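Local atomic coordinates of sulfatase (Bacteroides fragilis CAG:558, PDB entry 6USS), a protein that probably hydrolyses aryl sulfate esters as a calcium-dependent sulfatase of a human gut bacterium, studied here in a form with its catalytic position replaced. Residues A73-A84 with K369-I380; P343-E353 with E461-E471. The protein carries 1 engineered substitution. All blocks are in the same frame, centred on the assembly; numbering follows the deposited sequence.

Contact 1 of 2, residues A73-A84 with K369-I380; sequences AKQGVMFTQAYA and KPDTKCDKYLII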
loop_
_atom_site.group_PDB
_atom_site.type_symbol
_atom_site.label_atom_id
_atom_site.label_comp_id
_atom_site.label_asym_id
_atom_site.label_seq_id
_atom_site.Cartn_x
_atom_site.Cartn_y
_atom_site.Cartn_z
ATOM N N ALA A 73 -1.871 -15.168 -28.783
ATOM C CA ALA A 73 -2.062 -14.401 -30.009
ATOM C C ALA A 73 -3.200 -14.974 -30.845
ATOM O O ALA A 73 -3.977 -14.211 -31.435
ATOM C CB ALA A 73 -0.762 -14.354 -30.812
ATOM N N LYS A 74 -3.314 -16.311 -30.912
ATOM C CA LYS A 74 -4.436 -16.921 -31.629
ATOM C C LYS A 74 -5.782 -16.509 -31.050
ATOM O O LYS A 74 -6.785 -16.578 -31.759
ATOM C CB LYS A 74 -4.333 -18.457 -31.644
ATOM C CG LYS A 74 -3.369 -19.015 -32.711
ATOM C CD LYS A 74 -3.168 -20.545 -32.568
ATOM C CE LYS A 74 -1.672 -20.943 -32.611
ATOM N NZ LYS A 74 -1.134 -21.274 -31.229
ATOM N N GLN A 75 -5.831 -16.083 -29.784
ATOM C CA GLN A 75 -7.056 -15.590 -29.171
ATOM C C GLN A 75 -7.146 -14.068 -29.135
ATOM O O GLN A 75 -8.173 -13.536 -28.693
ATOM C CB GLN A 75 -7.187 -16.146 -27.757
ATOM C CG GLN A 75 -7.122 -17.654 -27.709
ATOM C CD GLN A 75 -6.708 -18.182 -26.331
ATOM O OE1 GLN A 75 -5.749 -17.688 -25.715
ATOM N NE2 GLN A 75 -7.417 -19.202 -25.854
ATOM N N GLY A 76 -6.112 -13.353 -29.586
ATOM C CA GLY A 76 -6.130 -11.904 -29.537
ATOM C C GLY A 76 -5.520 -11.209 -30.740
ATOM O O GLY A 76 -5.546 -11.737 -31.861
ATOM N N VAL A 77 -4.982 -10.009 -30.523
ATOM C CA VAL A 77 -4.360 -9.212 -31.571
ATOM C C VAL A 77 -2.890 -9.050 -31.224
ATOM O O VAL A 77 -2.535 -8.898 -30.046
ATOM C CB VAL A 77 -5.045 -7.834 -31.741
ATOM C CG1 VAL A 77 -4.942 -7.009 -30.458
ATOM C CG2 VAL A 77 -4.468 -7.049 -32.946
ATOM N N MET A 78 -2.036 -9.111 -32.250
ATOM C CA MET A 78 -0.621 -8.790 -32.133
ATOM C C MET A 78 -0.388 -7.380 -32.649
ATOM O O MET A 78 -0.950 -6.989 -33.677
ATOM C CB MET A 78 0.242 -9.761 -32.939
ATOM C CG MET A 78 0.066 -11.228 -32.595
ATOM S SD MET A 78 0.864 -12.273 -33.838
ATOM C CE MET A 78 2.516 -11.547 -33.876
ATOM N N PHE A 79 0.453 -6.623 -31.960
ATOM C CA PHE A 79 0.872 -5.316 -32.454
ATOM C C PHE A 79 2.286 -5.457 -33.001
ATOM O O PHE A 79 3.237 -5.652 -32.241
ATOM C CB PHE A 79 0.790 -4.257 -31.360
ATOM C CG PHE A 79 -0.614 -3.808 -31.068
ATOM C CD1 PHE A 79 -1.397 -4.478 -30.128
ATOM C CD2 PHE A 79 -1.163 -2.728 -31.748
ATOM C CE1 PHE A 79 -2.686 -4.067 -29.854
ATOM C CE2 PHE A 79 -2.460 -2.310 -31.485
ATOM C CZ PHE A 79 -3.222 -2.985 -30.537
ATOM N N THR A 80 2.422 -5.384 -34.316
ATOM C CA THR A 80 3.708 -5.604 -34.960
ATOM C C THR A 80 4.564 -4.342 -35.018
ATOM O O THR A 80 5.718 -4.412 -35.460
ATOM C CB THR A 80 3.504 -6.175 -36.375
ATOM O OG1 THR A 80 2.719 -5.266 -37.151
ATOM C CG2 THR A 80 2.793 -7.503 -36.313
ATOM N N GLN A 81 4.047 -3.200 -34.562
ATOM C CA GLN A 81 4.811 -1.952 -34.550
ATOM C C GLN A 81 4.582 -1.197 -33.233
ATOM O O GLN A 81 4.203 -0.030 -33.207
ATOM C CB GLN A 81 4.456 -1.103 -35.773
ATOM C CG GLN A 81 5.649 -0.396 -36.383
ATOM C CD GLN A 81 5.356 0.294 -37.733
ATOM O OE1 GLN A 81 6.279 0.626 -38.481
ATOM N NE2 GLN A 81 4.081 0.502 -38.038
ATOM N N ALA A 82 4.842 -1.866 -32.106
ATOM C CA ALA A 82 4.710 -1.264 -30.781
ATOM C C ALA A 82 6.070 -0.809 -30.259
ATOM O O ALA A 82 7.037 -1.569 -30.304
ATOM C CB ALA A 82 4.078 -2.255 -29.794
ATOM N N TYR A 83 6.135 0.419 -29.727
ATOM C CA TYR A 83 7.389 1.024 -29.287
ATOM C C TYR A 83 7.429 1.315 -27.785
ATOM O O TYR A 83 6.433 1.714 -27.175
ATOM C CB TYR A 83 7.671 2.325 -30.057
ATOM C CG TYR A 83 7.946 2.062 -31.509
ATOM C CD1 TYR A 83 9.131 1.454 -31.908
ATOM C CD2 TYR A 83 7.005 2.374 -32.483
ATOM C CE1 TYR A 83 9.383 1.178 -33.253
ATOM C CE2 TYR A 83 7.248 2.108 -33.825
ATOM C CZ TYR A 83 8.435 1.506 -34.202
ATOM O OH TYR A 83 8.659 1.243 -35.530
ATOM N N ALA A 84 8.610 1.119 -27.206
ATOM C CA ALA A 84 8.993 1.579 -25.876
ATOM C C ALA A 84 10.201 2.505 -26.027
ATOM O O ALA A 84 10.565 2.888 -27.139
ATOM C CB ALA A 84 9.295 0.390 -24.965
ATOM N N LYS A 369 -10.923 -9.071 -31.901
ATOM C CA LYS A 369 -11.183 -10.212 -32.754
ATOM C C LYS A 369 -9.959 -11.119 -32.780
ATOM O O LYS A 369 -8.837 -10.636 -32.982
ATOM C CB LYS A 369 -11.589 -9.744 -34.146
ATOM C CG LYS A 369 -12.998 -9.073 -34.156
ATOM C CD LYS A 369 -13.994 -9.741 -33.134
ATOM C CE LYS A 369 -14.925 -8.742 -32.404
ATOM N NZ LYS A 369 -15.773 -9.382 -31.332
ATOM N N PRO A 370 -10.124 -12.418 -32.541
ATOM C CA PRO A 370 -8.960 -13.288 -32.319
ATOM C C PRO A 370 -8.135 -13.497 -33.583
ATOM O O PRO A 370 -8.597 -13.309 -34.711
ATOM C CB PRO A 370 -9.573 -14.617 -31.829
ATOM C CG PRO A 370 -10.981 -14.581 -32.250
ATOM C CD PRO A 370 -11.402 -13.119 -32.338
ATOM N N ASP A 371 -6.866 -13.839 -33.358
ATOM C CA ASP A 371 -5.917 -14.188 -34.415
ATOM C C ASP A 371 -5.733 -13.065 -35.427
ATOM O O ASP A 371 -5.709 -13.296 -36.638
ATOM C CB ASP A 371 -6.330 -15.478 -35.124
ATOM C CG ASP A 371 -5.156 -16.145 -35.843
ATOM O OD1 ASP A 371 -4.002 -15.999 -35.365
ATOM O OD2 ASP A 371 -5.381 -16.806 -36.884
ATOM N N THR A 372 -5.581 -11.841 -34.934
ATOM C CA THR A 372 -5.445 -10.697 -35.828
ATOM C C THR A 372 -4.155 -9.943 -35.524
ATOM O O THR A 372 -3.494 -10.171 -34.502
ATOM C CB THR A 372 -6.671 -9.768 -35.742
ATOM O OG1 THR A 372 -6.823 -9.258 -34.409
ATOM C CG2 THR A 372 -7.921 -10.532 -36.099
ATOM N N LYS A 373 -3.788 -9.053 -36.454
ATOM C CA LYS A 373 -2.583 -8.236 -36.351
ATOM C C LYS A 373 -2.915 -6.778 -36.627
ATOM O O LYS A 373 -3.838 -6.473 -37.381
ATOM C CB LYS A 373 -1.493 -8.698 -37.331
ATOM C CG LYS A 373 -0.861 -10.032 -37.003
ATOM C CD LYS A 373 0.023 -10.513 -38.148
ATOM C CE LYS A 373 0.357 -12.009 -38.035
ATOM N NZ LYS A 373 1.826 -12.282 -38.141
ATOM N N CYS A 374 -2.162 -5.876 -36.001
ATOM C CA CYS A 374 -2.365 -4.449 -36.183
ATOM C C CYS A 374 -1.023 -3.792 -36.443
ATOM O O CYS A 374 -0.126 -3.813 -35.589
ATOM C CB CYS A 374 -3.035 -3.798 -34.972
ATOM S SG CYS A 374 -3.333 -2.026 -35.290
ATOM N N ASP A 375 -0.922 -3.180 -37.612
ATOM C CA ASP A 375 0.273 -2.539 -38.144
ATOM C C ASP A 375 0.484 -1.133 -37.596
ATOM O O ASP A 375 1.603 -0.609 -37.682
ATOM C CB ASP A 375 0.133 -2.473 -39.675
ATOM C CG ASP A 375 1.449 -2.514 -40.403
ATOM O OD1 ASP A 375 2.517 -2.710 -39.761
ATOM O OD2 ASP A 375 1.400 -2.352 -41.650
ATOM N N LYS A 376 -0.566 -0.500 -37.068
ATOM C CA LYS A 376 -0.481 0.899 -36.662
ATOM C C LYS A 376 0.430 1.052 -35.450
ATOM O O LYS A 376 0.421 0.224 -34.537
ATOM C CB LYS A 376 -1.872 1.456 -36.350
ATOM C CG LYS A 376 -2.900 1.220 -37.469
ATOM C CD LYS A 376 -2.335 1.689 -38.795
ATOM C CE LYS A 376 -3.378 1.733 -39.894
ATOM N NZ LYS A 376 -2.866 2.671 -40.948
ATOM N N TYR A 377 1.224 2.113 -35.433
ATOM C CA TYR A 377 2.207 2.212 -34.369
ATOM C C TYR A 377 1.622 2.871 -33.125
ATOM O O TYR A 377 0.694 3.681 -33.196
ATOM C CB TYR A 377 3.475 2.944 -34.826
ATOM C CG TYR A 377 3.362 4.339 -35.437
ATOM C CD1 TYR A 377 2.813 5.406 -34.730
ATOM C CD2 TYR A 377 3.900 4.604 -36.700
ATOM C CE1 TYR A 377 2.760 6.695 -35.286
ATOM C CE2 TYR A 377 3.841 5.880 -37.265
ATOM C CZ TYR A 377 3.273 6.920 -36.551
ATOM O OH TYR A 377 3.225 8.190 -37.102
ATOM N N LEU A 378 2.164 2.475 -31.973
ATOM C CA LEU A 378 1.817 3.057 -30.689
ATOM C C LEU A 378 3.065 3.057 -29.814
ATOM O O LEU A 378 4.045 2.366 -30.103
ATOM C CB LEU A 378 0.671 2.290 -30.027
ATOM C CG LEU A 378 0.922 0.796 -29.794
ATOM C CD1 LEU A 378 1.706 0.512 -28.496
ATOM C CD2 LEU A 378 -0.404 0.057 -29.786
ATOM N N ILE A 379 3.009 3.819 -28.721
ATOM C CA ILE A 379 4.154 3.968 -27.836
ATOM C C ILE A 379 3.723 3.770 -26.381
ATOM O O ILE A 379 2.575 4.012 -26.015
ATOM C CB ILE A 379 4.828 5.337 -28.041
ATOM C CG1 ILE A 379 6.105 5.452 -27.210
ATOM C CG2 ILE A 379 3.824 6.474 -27.776
ATOM C CD1 ILE A 379 7.248 6.077 -27.973
ATOM N N ILE A 380 4.686 3.353 -25.545
ATOM C CA ILE A 380 4.428 2.843 -24.195
ATOM C C ILE A 380 3.572 3.797 -23.351
ATOM O O ILE A 380 2.670 3.353 -22.635
ATOM C CB ILE A 380 5.767 2.497 -23.504
ATOM C CG1 ILE A 380 5.553 1.979 -22.079
ATOM C CG2 ILE A 380 6.715 3.692 -23.492
ATOM C CD1 ILE A 380 4.865 0.660 -22.009
HETATM O O HOH W 1 -2.708 -12.510 -33.273
HETATM O O HOH W 2 1.388 -2.054 -34.037
#
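M78 bonds to both T372 and C374, its N donating to T372 O and its O accepting from C374 N at 2.8 Å; strand 77-79 thus runs parallel to strand 372-374. T372 N donates to G76 O (3.1 Å), and T80 N closes the run on C374 O. The chain then turns a corner at T80 and Q81, the register slips by one residue, and pairing resumes with Y83 N on L378 O. Side chain and water bridge the break. Q81, extended beyond CG, brings NE2 2.7 Å from D375 O, nearly in line with that carbonyl, though the bond bends at the hydrogen (132°); its OE1 is taken by R445. Water 2 accepts from Q81 N and gives protons to C374 O and K376 O. On the apolar side L378 CD2 sits over one face of the F79 ring, 3.5 Å from F79 CD2; chi1 of L378 (58°) sets CG between backbone N and carbonyl carbon, turning this branch toward the ring. Strand 357-363 flanks 77-83 on its other edge, through backbone bonds such as F79 with M360. An amide and a water thus carry the sheet through the slip, with Q81 N, C374 O and K376 O all paired.

Contact 2 of 2, residues P343-E353 with E461-E471; sequences PLNSGKGSAYE and ELFNIPQDIGE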
loop_
_atom_site.group_PDB
_atom_site.type_symbol
_atom_site.label_atom_id
_atom_site.label_comp_id
_atom_site.label_asym_id
_atom_site.label_seq_id
_atom_site.Cartn_x
_atom_site.Cartn_y
_atom_site.Cartn_z
ATOM N N PRO A 343 15.483 -9.213 -37.813
ATOM C CA PRO A 343 16.034 -8.262 -38.783
ATOM C C PRO A 343 16.162 -6.833 -38.276
ATOM O O PRO A 343 16.474 -5.959 -39.067
ATOM C CB PRO A 343 14.998 -8.296 -39.900
ATOM C CG PRO A 343 13.724 -8.448 -39.149
ATOM C CD PRO A 343 14.056 -9.454 -38.066
ATOM N N LEU A 344 15.892 -6.572 -37.003
ATOM C CA LEU A 344 16.025 -5.201 -36.526
ATOM C C LEU A 344 17.490 -4.877 -36.244
ATOM O O LEU A 344 18.284 -5.763 -35.917
ATOM C CB LEU A 344 15.186 -4.975 -35.270
ATOM C CG LEU A 344 13.722 -5.367 -35.396
ATOM C CD1 LEU A 344 12.982 -4.948 -34.146
ATOM C CD2 LEU A 344 13.124 -4.722 -36.639
ATOM N N ASN A 345 17.840 -3.590 -36.365
ATOM C CA ASN A 345 19.211 -3.137 -36.140
ATOM C C ASN A 345 19.506 -2.968 -34.645
ATOM O O ASN A 345 18.782 -2.263 -33.932
ATOM C CB ASN A 345 19.451 -1.821 -36.883
ATOM C CG ASN A 345 20.932 -1.563 -37.170
ATOM O OD1 ASN A 345 21.808 -1.946 -36.398
ATOM N ND2 ASN A 345 21.206 -0.879 -38.284
ATOM N N SER A 346 20.569 -3.616 -34.180
ATOM C CA SER A 346 21.131 -3.380 -32.850
ATOM C C SER A 346 20.092 -3.816 -31.794
ATOM O O SER A 346 19.354 -4.797 -31.981
ATOM C CB SER A 346 21.607 -1.930 -32.762
ATOM O OG SER A 346 22.117 -1.610 -31.482
ATOM N N GLY A 347 20.021 -3.119 -30.658
ATOM C CA GLY A 347 19.177 -3.571 -29.576
ATOM C C GLY A 347 19.166 -2.622 -28.404
ATOM O O GLY A 347 19.255 -1.403 -28.591
ATOM N N LYS A 348 19.096 -3.178 -27.194
ATOM C CA LYS A 348 18.943 -2.378 -25.983
ATOM C C LYS A 348 19.933 -1.221 -25.963
ATOM O O LYS A 348 21.117 -1.404 -26.243
ATOM C CB LYS A 348 19.127 -3.249 -24.739
ATOM C CG LYS A 348 19.040 -2.440 -23.449
ATOM C CD LYS A 348 19.006 -3.318 -22.248
ATOM C CE LYS A 348 18.710 -2.479 -21.009
ATOM N NZ LYS A 348 18.592 -3.322 -19.811
ATOM N N GLY A 349 19.426 -0.019 -25.652
ATOM C CA GLY A 349 20.226 1.184 -25.635
ATOM C C GLY A 349 20.268 1.944 -26.946
ATOM O O GLY A 349 20.702 3.102 -26.958
ATOM N N SER A 350 19.834 1.327 -28.048
ATOM C CA SER A 350 19.864 1.935 -29.371
ATOM C C SER A 350 18.559 2.647 -29.678
ATOM O O SER A 350 17.476 2.207 -29.281
ATOM C CB SER A 350 20.115 0.896 -30.461
ATOM O OG SER A 350 20.383 1.546 -31.690
ATOM N N ALA A 351 18.668 3.741 -30.418
ATOM C CA ALA A 351 17.475 4.355 -30.973
ATOM C C ALA A 351 16.993 3.635 -32.226
ATOM O O ALA A 351 15.890 3.930 -32.704
ATOM C CB ALA A 351 17.737 5.834 -31.265
ATOM N N TYR A 352 17.789 2.701 -32.755
ATOM C CA TYR A 352 17.359 1.850 -33.852
ATOM C C TYR A 352 16.184 0.972 -33.414
ATOM O O TYR A 352 15.892 0.830 -32.221
ATOM C CB TYR A 352 18.526 0.983 -34.335
ATOM C CG TYR A 352 19.579 1.754 -35.105
ATOM C CD1 TYR A 352 19.305 3.030 -35.580
ATOM C CD2 TYR A 352 20.850 1.223 -35.338
ATOM C CE1 TYR A 352 20.256 3.762 -36.276
ATOM C CE2 TYR A 352 21.809 1.946 -36.041
ATOM C CZ TYR A 352 21.499 3.220 -36.509
ATOM O OH TYR A 352 22.418 3.969 -37.209
ATOM N N GLU A 353 15.507 0.357 -34.398
ATOM C CA GLU A 353 14.318 -0.449 -34.093
ATOM C C GLU A 353 14.632 -1.600 -33.144
ATOM O O GLU A 353 13.757 -2.040 -32.387
ATOM C CB GLU A 353 13.700 -0.997 -35.375
ATOM C CG GLU A 353 13.215 0.081 -36.331
ATOM C CD GLU A 353 11.909 0.734 -35.873
ATOM O OE1 GLU A 353 10.824 0.124 -36.068
ATOM O OE2 GLU A 353 11.979 1.853 -35.319
ATOM N N GLU A 461 20.281 10.850 -39.219
ATOM C CA GLU A 461 19.964 9.668 -40.016
ATOM C C GLU A 461 18.463 9.627 -40.271
ATOM O O GLU A 461 17.660 9.845 -39.354
ATOM C CB GLU A 461 20.409 8.371 -39.324
ATOM C CG GLU A 461 21.908 8.219 -39.226
ATOM C CD GLU A 461 22.341 6.911 -38.583
ATOM O OE1 GLU A 461 21.568 6.345 -37.778
ATOM O OE2 GLU A 461 23.470 6.450 -38.878
ATOM N N LEU A 462 18.084 9.381 -41.521
ATOM C CA LEU A 462 16.684 9.335 -41.914
ATOM C C LEU A 462 16.421 7.973 -42.531
ATOM O O LEU A 462 17.106 7.580 -43.480
ATOM C CB LEU A 462 16.357 10.460 -42.897
ATOM C CG LEU A 462 14.922 10.483 -43.439
ATOM C CD1 LEU A 462 13.984 10.864 -42.342
ATOM C CD2 LEU A 462 14.782 11.455 -44.581
ATOM N N PHE A 463 15.454 7.243 -41.986
ATOM C CA PHE A 463 15.138 5.917 -42.500
ATOM C C PHE A 463 13.664 5.830 -42.850
ATOM O O PHE A 463 12.808 6.375 -42.143
ATOM C CB PHE A 463 15.481 4.806 -41.495
ATOM C CG PHE A 463 16.942 4.761 -41.094
ATOM C CD1 PHE A 463 17.889 4.175 -41.922
ATOM C CD2 PHE A 463 17.359 5.291 -39.880
ATOM C CE1 PHE A 463 19.229 4.133 -41.550
ATOM C CE2 PHE A 463 18.693 5.248 -39.497
ATOM C CZ PHE A 463 19.629 4.673 -40.331
ATOM N N ASN A 464 13.384 5.139 -43.943
ATOM C CA ASN A 464 12.033 4.720 -44.290
ATOM C C ASN A 464 11.822 3.353 -43.662
ATOM O O ASN A 464 12.225 2.336 -44.226
ATOM C CB ASN A 464 11.844 4.658 -45.801
ATOM C CG ASN A 464 10.387 4.664 -46.193
ATOM O OD1 ASN A 464 9.651 3.711 -45.926
ATOM N ND2 ASN A 464 9.953 5.747 -46.817
ATOM N N ILE A 465 11.181 3.330 -42.489
ATOM C CA ILE A 465 11.064 2.084 -41.728
ATOM C C ILE A 465 10.329 0.994 -42.505
ATOM O O ILE A 465 10.848 -0.129 -42.584
ATOM C CB ILE A 465 10.451 2.366 -40.346
ATOM C CG1 ILE A 465 11.372 3.304 -39.531
ATOM C CG2 ILE A 465 10.166 1.064 -39.598
ATOM C CD1 ILE A 465 12.737 2.739 -39.196
ATOM N N PRO A 466 9.162 1.245 -43.115
ATOM C CA PRO A 466 8.494 0.146 -43.840
ATOM C C PRO A 466 9.284 -0.362 -45.043
ATOM O O PRO A 466 9.094 -1.509 -45.462
ATOM C CB PRO A 466 7.153 0.765 -44.265
ATOM C CG PRO A 466 6.954 1.921 -43.329
ATOM C CD PRO A 466 8.327 2.460 -43.097
ATOM N N GLN A 467 10.170 0.453 -45.612
ATOM C CA GLN A 467 11.036 0.002 -46.695
ATOM C C GLN A 467 12.386 -0.516 -46.226
ATOM O O GLN A 467 13.071 -1.197 -46.998
ATOM C CB GLN A 467 11.303 1.137 -47.684
ATOM C CG GLN A 467 10.163 1.422 -48.626
ATOM C CD GLN A 467 10.409 2.699 -49.411
ATOM O OE1 GLN A 467 11.561 3.010 -49.764
ATOM N NE2 GLN A 467 9.341 3.462 -49.666
ATOM N N ASP A 468 12.800 -0.203 -45.002
ATOM C CA ASP A 468 14.155 -0.498 -44.553
ATOM C C ASP A 468 14.110 -0.889 -43.074
ATOM O O ASP A 468 14.557 -0.161 -42.190
ATOM C CB ASP A 468 15.072 0.702 -44.793
ATOM C CG ASP A 468 16.483 0.462 -44.339
ATOM O OD1 ASP A 468 16.888 -0.714 -44.186
ATOM O OD2 ASP A 468 17.190 1.469 -44.124
ATOM N N ILE A 469 13.572 -2.077 -42.798
ATOM C CA ILE A 469 13.317 -2.440 -41.409
ATOM C C ILE A 469 14.622 -2.563 -40.637
ATOM O O ILE A 469 14.658 -2.303 -39.429
ATOM C CB ILE A 469 12.470 -3.727 -41.339
ATOM C CG1 ILE A 469 11.761 -3.836 -40.000
ATOM C CG2 ILE A 469 13.323 -4.977 -41.591
ATOM C CD1 ILE A 469 11.095 -5.190 -39.804
ATOM N N GLY A 470 15.719 -2.915 -41.321
ATOM C CA GLY A 470 17.018 -3.047 -40.693
ATOM C C GLY A 470 17.774 -1.758 -40.520
ATOM O O GLY A 470 18.891 -1.767 -39.992
ATOM N N GLU A 471 17.185 -0.642 -40.947
ATOM C CA GLU A 471 17.821 0.678 -40.886
ATOM C C GLU A 471 19.244 0.638 -41.456
ATOM O O GLU A 471 20.214 1.068 -40.829
ATOM C CB GLU A 471 17.772 1.224 -39.460
ATOM C CG GLU A 471 16.341 1.560 -39.053
ATOM C CD GLU A 471 16.173 1.823 -37.568
ATOM O OE1 GLU A 471 15.712 2.930 -37.193
ATOM O OE2 GLU A 471 16.484 0.907 -36.776
HETATM O O HOH W 3 16.313 -1.578 -37.521
HETATM O O HOH W 4 22.904 2.442 -39.969
#
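E461 OE1 lies in plane at the edges of two rings, Y352 and F463, which stand at almost a right angle (89°), an oblique pair touching through Y352 CE1 and F463 CE2 at 3.9 Å. One face of the F463 ring carries E471 CB over its centre. Here a loop of the sulfatase core, 343-353, packs against strand 460-464, an outermost strand of the four-stranded antiparallel sheet, and the turns that follow it, including a type I turn from D468 to E471. E461 OE1 receives Y352 OH on its syn lone pair at 2.6 Å, with ring and carboxylate only 10° apart, and also bonds Y454 OH. Further along, N345 ND2 makes weak bonds to G470 O and E471 O, and L344 CD2 meets I469 CG1 at 3.7 Å. The carboxylates of E353 and E471 come close, but K450 forms a salt bridge to each and R357 another to E353, which probably offsets their repulsion; Y83 OH also bonds E353 OE1. E471 reaches in with an extended chain, and its OE2 is gripped twice: water 3, which also joins N345 N to I469 O, donates to it, and E353 N meets it at 2.6 Å on the syn side, 22° out of the carboxylate plane.

Overall arrangement
The two contacts lie 19 Å apart, centre to centre, and their segments alternate along the chain: 73-84, 343-353, 369-380, 461-471. Contact 1 belongs to the large mixed sheet, at its 77-83, 372-374 and 378-379 strands; contact 2 joins the loop leading into helix 353-356 and strand 357-363 to the four-stranded antiparallel sheet. They meet directly where Y83 OH approaches E353 OE1, a probable hydrogen bond, and R357 links to both. The calcium ion is about 9 Å from the side chain of A84, at the end of contact 1, and K348, in the 343-353 loop, forms a salt bridge with the calcium ligand D43. Contact 1 thus builds the mixed sheet, contact 2 fastens a core loop to the antiparallel sheet, and Y83 with E353 links the two.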